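Local structure of exopolygalacturonate lyase (Vibrio vulnificus, 5A29) at residues E487-A492 and L526-T531; M31-V36 and T95-V100; H153-H158 and K178-A183. The protein probably cleaves pectate by beta-elimination, releasing product from the chain end as an exolytic family 2 polysaccharide lyase that binds manganese. All coordinates share one frame; numbering follows the deposited sequence.

Contact 1 (E487-A492 and L526-T531)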
loop_
_atom_site.group_PDB
_atom_site.type_symbol
_atom_site.label_atom_id
_atom_site.label_comp_id
_atom_site.label_asym_id
_atom_site.label_seq_id
_atom_site.Cartn_x
_atom_site.Cartn_y
_atom_site.Cartn_z
ATOM N N GLU A 487 -23.619 13.699 -6.924
ATOM C CA GLU A 487 -24.762 13.484 -5.994
ATOM C C GLU A 487 -24.547 12.248 -5.117
ATOM O O GLU A 487 -24.714 12.252 -3.887
ATOM C CB GLU A 487 -26.071 13.301 -6.764
ATOM C CG GLU A 487 -27.289 13.198 -5.846
ATOM C CD GLU A 487 -28.648 13.243 -6.566
ATOM O OE1 GLU A 487 -28.688 13.356 -7.818
ATOM O OE2 GLU A 487 -29.689 13.090 -5.877
ATOM N N PHE A 488 -24.200 11.152 -5.804
ATOM C CA PHE A 488 -23.897 9.880 -5.146
ATOM C C PHE A 488 -22.737 10.006 -4.154
ATOM O O PHE A 488 -22.840 9.525 -3.004
ATOM C CB PHE A 488 -23.584 8.825 -6.231
ATOM C CG PHE A 488 -23.153 7.478 -5.672
ATOM C CD1 PHE A 488 -24.094 6.588 -5.225
ATOM C CD2 PHE A 488 -21.781 7.112 -5.707
ATOM C CE1 PHE A 488 -23.736 5.313 -4.765
ATOM C CE2 PHE A 488 -21.389 5.849 -5.222
ATOM C CZ PHE A 488 -22.359 4.949 -4.759
ATOM N N ALA A 489 -21.651 10.665 -4.572
ATOM C CA ALA A 489 -20.496 10.761 -3.704
ATOM C C ALA A 489 -20.823 11.649 -2.485
ATOM O O ALA A 489 -20.354 11.400 -1.391
ATOM C CB ALA A 489 -19.348 11.377 -4.463
ATOM N N ARG A 490 -21.535 12.730 -2.698
ATOM C CA ARG A 490 -21.908 13.617 -1.570
ATOM C C ARG A 490 -22.735 12.846 -0.520
ATOM O O ARG A 490 -22.446 12.956 0.694
ATOM C CB ARG A 490 -22.784 14.808 -2.079
ATOM C CG ARG A 490 -21.955 15.904 -2.696
ATOM C CD ARG A 490 -22.925 16.891 -3.389
ATOM N NE ARG A 490 -22.484 18.254 -3.254
ATOM C CZ ARG A 490 -22.656 19.202 -4.188
ATOM N NH1 ARG A 490 -23.237 18.920 -5.355
ATOM N NH2 ARG A 490 -22.235 20.440 -3.950
ATOM N N ALA A 491 -23.725 12.075 -0.964
ATOM C CA ALA A 491 -24.527 11.309 -0.037
ATOM C C ALA A 491 -23.669 10.274 0.710
ATOM O O ALA A 491 -23.780 10.090 1.943
ATOM C CB ALA A 491 -25.635 10.605 -0.787
ATOM N N ALA A 492 -22.821 9.573 -0.052
ATOM C CA ALA A 492 -21.874 8.632 0.562
ATOM C C ALA A 492 -20.940 9.310 1.543
ATOM O O ALA A 492 -20.638 8.696 2.590
ATOM C CB ALA A 492 -21.049 7.915 -0.501
ATOM N N LEU A 526 -11.478 15.317 1.391
ATOM C CA LEU A 526 -10.947 16.535 0.769
ATOM C C LEU A 526 -10.819 16.416 -0.723
ATOM O O LEU A 526 -10.907 17.436 -1.476
ATOM C CB LEU A 526 -9.618 16.886 1.384
ATOM C CG LEU A 526 -9.750 17.195 2.867
ATOM C CD1 LEU A 526 -8.350 17.504 3.383
ATOM C CD2 LEU A 526 -10.694 18.407 3.123
ATOM N N THR A 527 -10.668 15.185 -1.211
ATOM C CA THR A 527 -10.558 15.022 -2.710
ATOM C C THR A 527 -11.972 15.314 -3.280
ATOM O O THR A 527 -12.151 15.906 -4.373
ATOM C CB THR A 527 -10.055 13.583 -3.056
ATOM O OG1 THR A 527 -8.742 13.388 -2.453
ATOM C CG2 THR A 527 -9.859 13.407 -4.620
ATOM N N LEU A 528 -13.021 14.844 -2.581
ATOM C CA LEU A 528 -14.344 15.180 -3.038
ATOM C C LEU A 528 -14.567 16.705 -2.983
ATOM O O LEU A 528 -15.148 17.295 -3.951
ATOM C CB LEU A 528 -15.404 14.471 -2.218
ATOM C CG LEU A 528 -16.850 14.895 -2.451
ATOM C CD1 LEU A 528 -17.252 14.725 -3.918
ATOM C CD2 LEU A 528 -17.869 14.142 -1.578
ATOM N N ASP A 529 -14.119 17.321 -1.889
ATOM C CA ASP A 529 -14.324 18.789 -1.780
ATOM C C ASP A 529 -13.561 19.485 -2.918
ATOM O O ASP A 529 -14.054 20.474 -3.500
ATOM C CB ASP A 529 -13.706 19.296 -0.503
ATOM C CG ASP A 529 -14.223 20.670 -0.161
ATOM O OD1 ASP A 529 -15.478 20.828 -0.026
ATOM O OD2 ASP A 529 -13.354 21.547 0.005
ATOM N N ALA A 530 -12.327 19.035 -3.191
ATOM C CA ALA A 530 -11.591 19.589 -4.341
ATOM C C ALA A 530 -12.376 19.445 -5.643
ATOM O O ALA A 530 -12.381 20.378 -6.469
ATOM C CB ALA A 530 -10.198 18.935 -4.431
ATOM N N THR A 531 -13.056 18.319 -5.855
ATOM C CA THR A 531 -13.744 18.035 -7.090
ATOM C C THR A 531 -14.941 19.005 -7.158
ATOM O O THR A 531 -15.275 19.507 -8.219
ATOM C CB THR A 531 -14.262 16.556 -7.162
ATOM O OG1 THR A 531 -13.151 15.642 -7.085
ATOM C CG2 THR A 531 -14.951 16.260 -8.431
#
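Thr527 O takes two bonds from the same residue one turn on: Thr531 N in the helical pattern at 3.0 Å and the hydroxyl, Thr531 OG1, at 2.9 Å. The two donors come in from opposite faces of the carbonyl plane, the hydroxyl tilted 31° out of it. That grip lies within helix 521-532; the contact with helix 484-500 is made by the next residue, Leu528, whose isobutyl group plugs against the backbone at Ala489 and Arg490. CG of Leu528 stands anti to its own N (chi1 171°), and the two methyls then divide the work. CD1 meets the methyl of the buried Ala489, with Leu528 CD1 and Ala489 CB 4.0 Å apart. Leu528 CD2 lies against main chain, 3.7 Å from Ala489 O and 4.1 Å from Arg490 CA. No hydrogen bond links the segments; the contact is van der Waals only, with Ala489 CA and Leu528 CA 7.6 Å apart. The guanidinium of Arg490 turns to Asp29, with which its NH2 forms a salt bridge. Helix 27-46 closes one flank, where Leu528 and Arg490 both touch Arg32 and Leu526 touches Val36. Leu526 also packs on helix 88-101 through Ala96, while Thr527 and Thr531 rest on Phe471 and Ile474 of helix 467-480.

Contact 2 (M31-V36 and T95-V100)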
loop_
_atom_site.group_PDB
_atom_site.type_symbol
_atom_site.label_atom_id
_atom_site.label_comp_id
_atom_site.label_asym_id
_atom_site.label_seq_id
_atom_site.Cartn_x
_atom_site.Cartn_y
_atom_site.Cartn_z
ATOM N N MET A 31 -19.874 21.220 6.074
ATOM C CA MET A 31 -19.784 20.528 7.361
ATOM C C MET A 31 -18.804 19.347 7.252
ATOM O O MET A 31 -18.134 18.986 8.257
ATOM C CB MET A 31 -21.148 19.975 7.763
ATOM C CG MET A 31 -22.099 21.052 8.331
ATOM S SD MET A 31 -23.782 20.349 8.331
ATOM C CE MET A 31 -23.562 18.998 9.518
ATOM N N ARG A 32 -18.659 18.776 6.058
ATOM C CA ARG A 32 -17.692 17.670 5.902
ATOM C C ARG A 32 -16.300 18.254 5.974
ATOM O O ARG A 32 -15.370 17.660 6.610
ATOM C CB ARG A 32 -17.861 16.941 4.565
ATOM C CG ARG A 32 -19.173 16.199 4.448
ATOM C CD ARG A 32 -19.154 15.172 3.314
ATOM N NE ARG A 32 -18.902 15.863 2.004
ATOM C CZ ARG A 32 -19.871 16.466 1.265
ATOM N NH1 ARG A 32 -21.191 16.346 1.550
ATOM N NH2 ARG A 32 -19.521 17.061 0.120
ATOM N N VAL A 33 -16.092 19.417 5.385
ATOM C CA VAL A 33 -14.761 20.031 5.522
ATOM C C VAL A 33 -14.483 20.404 6.978
ATOM O O VAL A 33 -13.348 20.303 7.466
ATOM C CB VAL A 33 -14.587 21.281 4.598
ATOM C CG1 VAL A 33 -13.283 21.998 4.912
ATOM C CG2 VAL A 33 -14.623 20.886 3.138
ATOM N N GLN A 34 -15.516 20.807 7.704
ATOM C CA GLN A 34 -15.274 21.147 9.099
ATOM C C GLN A 34 -14.958 19.893 9.945
ATOM O O GLN A 34 -14.178 20.010 10.890
ATOM C CB GLN A 34 -16.529 21.892 9.673
ATOM C CG GLN A 34 -16.472 22.112 11.202
ATOM C CD GLN A 34 -15.375 23.107 11.543
ATOM O OE1 GLN A 34 -15.281 24.158 10.906
ATOM N NE2 GLN A 34 -14.453 22.716 12.415
ATOM N N ALA A 35 -15.567 18.735 9.649
ATOM C CA ALA A 35 -15.126 17.495 10.328
ATOM C C ALA A 35 -13.612 17.280 10.168
ATOM O O ALA A 35 -12.879 16.941 11.140
ATOM C CB ALA A 35 -15.876 16.288 9.809
ATOM N N VAL A 36 -13.147 17.429 8.945
ATOM C CA VAL A 36 -11.716 17.274 8.671
ATOM C C VAL A 36 -10.866 18.328 9.375
ATOM O O VAL A 36 -9.772 18.038 9.927
ATOM C CB VAL A 36 -11.474 17.263 7.134
ATOM C CG1 VAL A 36 -9.973 17.140 6.889
ATOM C CG2 VAL A 36 -12.197 15.994 6.591
ATOM N N THR A 95 -1.724 18.952 3.097
ATOM C CA THR A 95 -1.558 19.679 1.839
ATOM C C THR A 95 -2.880 19.758 1.109
ATOM O O THR A 95 -3.198 20.806 0.494
ATOM C CB THR A 95 -0.438 19.040 0.905
ATOM O OG1 THR A 95 -0.810 17.695 0.520
ATOM C CG2 THR A 95 0.924 19.082 1.509
ATOM N N ALA A 96 -3.708 18.681 1.156
ATOM C CA ALA A 96 -5.031 18.764 0.538
ATOM C C ALA A 96 -5.906 19.900 1.172
ATOM O O ALA A 96 -6.662 20.594 0.453
ATOM C CB ALA A 96 -5.784 17.406 0.606
ATOM N N MET A 97 -5.830 20.029 2.491
ATOM C CA MET A 97 -6.672 21.038 3.198
ATOM C C MET A 97 -6.237 22.450 2.744
ATOM O O MET A 97 -7.082 23.332 2.505
ATOM C CB MET A 97 -6.418 20.936 4.694
ATOM C CG MET A 97 -7.374 21.817 5.489
ATOM S SD MET A 97 -9.100 21.215 5.384
ATOM C CE MET A 97 -9.772 22.006 6.852
ATOM N N SER A 98 -4.937 22.666 2.550
ATOM C CA SER A 98 -4.526 23.994 2.033
ATOM C C SER A 98 -5.037 24.199 0.614
ATOM O O SER A 98 -5.432 25.337 0.234
ATOM C CB SER A 98 -2.996 24.216 2.077
ATOM O OG SER A 98 -2.598 24.518 3.374
ATOM N N VAL A 99 -5.049 23.157 -0.214
ATOM C CA VAL A 99 -5.581 23.314 -1.579
ATOM C C VAL A 99 -7.059 23.712 -1.542
ATOM O O VAL A 99 -7.518 24.639 -2.264
ATOM C CB VAL A 99 -5.455 21.980 -2.410
ATOM C CG1 VAL A 99 -6.357 21.966 -3.644
ATOM C CG2 VAL A 99 -4.019 21.731 -2.779
ATOM N N VAL A 100 -7.844 23.014 -0.733
ATOM C CA VAL A 100 -9.297 23.236 -0.846
ATOM C C VAL A 100 -9.737 24.496 -0.101
ATOM O O VAL A 100 -10.763 25.045 -0.410
ATOM C CB VAL A 100 -10.179 22.045 -0.416
ATOM C CG1 VAL A 100 -9.856 20.809 -1.270
ATOM C CG2 VAL A 100 -10.133 21.729 1.062
#
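Met97 reaches from helix 88-101 to helix 27-46 and lays its thioether against Val33 and Val36, which are one helical turn apart: a plain helix-to-helix contact in the (alpha/alpha)7 barrel architecture known for this lyase family. The CB of Met97 does not head for the other helix; the rest of the side chain corrects the course. With CG anti to the backbone N (chi1 -173°) and a bend at chi2 of 68°, the thioether swings over, and its methyl arrives beside Val33. The side chains of Met97 and Val33 cross obliquely. Val33, by contrast, points its CB at helix 88-101 and offers CG1, the branch that stands anti to its N. The CG1 of Val36 comes to the sulfur, 4.4 Å from Met97 SD, so the two valines share the thioether, one at the methyl and the other at the sulfur. Nothing polar passes across; the charged neighbour Arg32 is occupied by salt bridges to Asp29 and Asp494. Tyr106 of helix 105-120 packs against Met97, and Asp529 of helix 521-532 touches both Val33 and Val100, which ties a further helix to the pair. At the end of the methionine side chain, the methyl meets backbone and side chain of one residue alike: Met97 CE sits 4.0 Å from both Val33 O and Val33 CG1.

Contact 3 (H153-H158 and K178-A183). With MN (manganese (II) ion), chain C; SRT (S,R meso-tartaric acid), chain R; EDO (1,2-ethanediol), chain E; EDO (1,2-ethanediol), chain H.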
loop_
_atom_site.group_PDB
_atom_site.type_symbol
_atom_site.label_atom_id
_atom_site.label_comp_id
_atom_site.label_asym_id
_atom_site.label_seq_id
_atom_site.Cartn_x
_atom_site.Cartn_y
_atom_site.Cartn_z
ATOM N N HIS A 153 15.871 -0.719 8.751
ATOM C CA HIS A 153 14.929 0.029 7.904
ATOM C C HIS A 153 14.068 -0.964 7.131
ATOM O O HIS A 153 14.630 -1.738 6.316
ATOM C CB HIS A 153 15.752 0.876 6.922
ATOM C CG HIS A 153 14.935 1.617 5.904
ATOM N ND1 HIS A 153 14.659 1.125 4.645
ATOM C CD2 HIS A 153 14.359 2.849 5.962
ATOM C CE1 HIS A 153 13.913 2.001 3.984
ATOM N NE2 HIS A 153 13.742 3.070 4.755
ATOM N N GLU A 154 12.734 -0.976 7.363
ATOM C CA GLU A 154 11.843 -1.886 6.665
ATOM C C GLU A 154 10.611 -1.104 6.101
ATOM O O GLU A 154 9.903 -0.458 6.878
ATOM C CB GLU A 154 11.315 -2.948 7.615
ATOM C CG GLU A 154 10.209 -3.858 7.037
ATOM C CD GLU A 154 9.829 -4.995 7.957
ATOM O OE1 GLU A 154 10.692 -5.894 8.191
ATOM O OE2 GLU A 154 8.623 -5.112 8.452
ATOM N N LEU A 155 10.355 -1.240 4.811
ATOM C CA LEU A 155 9.116 -0.774 4.166
ATOM C C LEU A 155 8.420 -1.948 3.487
ATOM O O LEU A 155 9.034 -3.008 3.179
ATOM C CB LEU A 155 9.415 0.299 3.119
ATOM C CG LEU A 155 10.141 1.590 3.541
ATOM C CD1 LEU A 155 10.105 2.533 2.370
ATOM C CD2 LEU A 155 9.411 2.174 4.734
ATOM N N LYS A 156 7.125 -1.778 3.254
ATOM C CA LYS A 156 6.332 -2.811 2.621
ATOM C C LYS A 156 5.079 -2.141 2.052
ATOM O O LYS A 156 4.094 -1.982 2.791
ATOM C CB LYS A 156 5.934 -3.897 3.648
ATOM C CG LYS A 156 5.226 -5.128 3.057
ATOM C CD LYS A 156 4.641 -5.984 4.206
ATOM C CE LYS A 156 3.818 -7.172 3.696
ATOM N NZ LYS A 156 3.367 -8.105 4.805
ATOM N N ASN A 157 5.122 -1.779 0.773
ATOM C CA ASN A 157 4.040 -1.011 0.109
ATOM C C ASN A 157 3.704 0.251 0.942
ATOM O O ASN A 157 2.512 0.542 1.199
ATOM C CB ASN A 157 2.768 -1.845 -0.110
ATOM C CG ASN A 157 2.932 -2.887 -1.194
ATOM O OD1 ASN A 157 3.947 -2.875 -1.931
ATOM N ND2 ASN A 157 1.983 -3.818 -1.277
ATOM N N HIS A 158 4.746 0.979 1.375
ATOM C CA HIS A 158 4.534 2.230 2.154
ATOM C C HIS A 158 4.250 3.421 1.269
ATOM O O HIS A 158 3.414 4.271 1.629
ATOM C CB HIS A 158 5.727 2.563 2.992
ATOM C CG HIS A 158 5.727 1.897 4.344
ATOM N ND1 HIS A 158 5.985 0.546 4.515
ATOM C CD2 HIS A 158 5.579 2.412 5.597
ATOM C CE1 HIS A 158 5.952 0.245 5.807
ATOM N NE2 HIS A 158 5.740 1.364 6.489
ATOM N N LYS A 178 18.332 6.873 -3.115
ATOM C CA LYS A 178 19.608 6.160 -3.437
ATOM C C LYS A 178 20.027 5.225 -2.311
ATOM O O LYS A 178 20.433 4.099 -2.565
ATOM C CB LYS A 178 20.710 7.215 -3.759
ATOM C CG LYS A 178 20.450 7.920 -5.088
ATOM C CD LYS A 178 21.607 8.943 -5.349
ATOM C CE LYS A 178 21.423 9.604 -6.702
ATOM N NZ LYS A 178 22.502 10.602 -6.964
ATOM N N ALA A 179 19.792 5.625 -1.063
ATOM C CA ALA A 179 20.139 4.798 0.092
ATOM C C ALA A 179 19.185 3.634 0.211
ATOM O O ALA A 179 19.583 2.539 0.604
ATOM C CB ALA A 179 20.122 5.611 1.397
ATOM N N PHE A 180 17.920 3.852 -0.167
ATOM C CA PHE A 180 16.886 2.767 -0.037
ATOM C C PHE A 180 17.328 1.622 -1.012
ATOM O O PHE A 180 17.396 0.454 -0.660
ATOM C CB PHE A 180 15.539 3.442 -0.475
ATOM C CG PHE A 180 14.334 2.511 -0.507
ATOM C CD1 PHE A 180 14.251 1.399 0.310
ATOM C CD2 PHE A 180 13.264 2.827 -1.317
ATOM C CE1 PHE A 180 13.094 0.574 0.333
ATOM C CE2 PHE A 180 12.104 2.021 -1.347
ATOM C CZ PHE A 180 12.037 0.860 -0.547
ATOM N N TRP A 181 17.558 1.969 -2.263
ATOM C CA TRP A 181 18.025 0.961 -3.249
ATOM C C TRP A 181 19.349 0.301 -2.772
ATOM O O TRP A 181 19.476 -0.915 -2.764
ATOM C CB TRP A 181 18.164 1.584 -4.635
ATOM C CG TRP A 181 16.892 1.555 -5.441
ATOM C CD1 TRP A 181 15.742 2.353 -5.246
ATOM C CD2 TRP A 181 16.609 0.703 -6.557
ATOM N NE1 TRP A 181 14.784 2.017 -6.196
ATOM C CE2 TRP A 181 15.295 1.035 -7.020
ATOM C CE3 TRP A 181 17.360 -0.290 -7.257
ATOM C CZ2 TRP A 181 14.725 0.414 -8.119
ATOM C CZ3 TRP A 181 16.788 -0.922 -8.342
ATOM C CH2 TRP A 181 15.485 -0.559 -8.787
ATOM N N GLN A 182 20.306 1.116 -2.344
ATOM C CA GLN A 182 21.636 0.590 -1.925
ATOM C C GLN A 182 21.504 -0.376 -0.746
ATOM O O GLN A 182 22.122 -1.425 -0.710
ATOM C CB GLN A 182 22.567 1.812 -1.625
ATOM C CG GLN A 182 23.882 1.453 -0.906
ATOM C CD GLN A 182 24.919 0.859 -1.878
ATOM O OE1 GLN A 182 24.604 0.587 -3.019
ATOM N NE2 GLN A 182 26.137 0.630 -1.407
ATOM N N ALA A 183 20.611 -0.110 0.201
ATOM C CA ALA A 183 20.494 -0.944 1.359
ATOM C C ALA A 183 19.647 -2.164 1.119
ATOM O O ALA A 183 19.751 -3.092 1.860
ATOM C CB ALA A 183 19.902 -0.148 2.546
HETATM MN MN MN C . 10.686 -7.527 9.325
HETATM O O1 SRT R . 0.826 -8.120 5.269
HETATM O O11 SRT R . 0.762 -6.142 4.391
HETATM C C1 SRT R . 0.190 -7.186 4.762
HETATM C C2 SRT R . -1.297 -7.411 4.550
HETATM O O2 SRT R . -2.143 -7.006 5.606
HETATM C C3 SRT R . -1.713 -6.879 3.182
HETATM O O3 SRT R . -1.050 -7.808 2.305
HETATM C C4 SRT R . -3.222 -6.827 3.077
HETATM O O4 SRT R . -3.703 -5.700 3.316
HETATM O O41 SRT R . -3.939 -7.863 2.866
HETATM C C1 EDO E . 12.236 -3.123 -0.368
HETATM O O1 EDO E . 11.000 -2.436 -0.655
HETATM C C2 EDO E . 11.893 -3.974 0.848
HETATM O O2 EDO E . 11.704 -3.092 2.007
HETATM C C1 EDO H . 1.053 5.905 0.459
HETATM O O1 EDO H . -0.166 6.344 -0.237
HETATM C C2 EDO H . 1.620 6.694 1.666
HETATM O O2 EDO H . 1.648 6.017 2.954
HETATM O O HOH W 1 8.465 -7.413 9.729
#
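Phe180 brings helix 170-184 against the loop 153-158, meeting His153 and Leu155 in a buried contact. Along the helix, Lys178 turns elsewhere, to a salt bridge with Glu174. Phe180 comes next; with CG anti to its backbone N (chi1 177°), its ring extends to the loop. There Phe180 CD1 lies 3.7 Å from His153 CE1, near the plane of the imidazole and at its edge. The two rings are oblique, planes at 68° and centroids 5.7 Å apart. The imidazole is fixed in rotation because ND1 bonds to His184 and NE2 to Tyr176, which leaves the carbon between them for Phe180. Leu155 supplies an off-centre CH-pi contact, its CD1 4.3 Å from the Phe180 centroid, while its other methyl, CD2, stands 3.7 Å above the His158 ring. After Phe180, Trp181 packs into helices 234-250 and 259-272.

The loop alternates: His153 and Leu155 face the helix, whereas Glu154 and Lys156 point away from it. Glu154 OE1 binds the manganese at 2.0 Å, beside His133 and His196, and its OE2 accepts from a water, 2.6 Å away, that also ligates the metal. The extended Lys156 puts NZ 2.6 Å from O1 of a tartaric acid. One side of the loop packs on the helix through Leu155 and the carbon edge of a hydrogen-bonded imidazole; the other holds metal and anion, consistent with a site for an acidic sugar chain.

Overall arrangement
All three contacts are buried, yet they do different work. Contacts 1 and 2 belong to one cluster of helices, with centres 12 Å apart, and touch directly through helix 521-532, which borders both. Each joins two helices through a single large apolar side chain, away from any annotated site. Contact 3 lies across the chain's centre from contact 1, the two centres 35 Å apart, and is closer to the centre of the molecule. It pairs a helix with an irregular loop, adds aromatic rings to aliphatic packing, and is the one with a metal ligand and an anion-binding lysine.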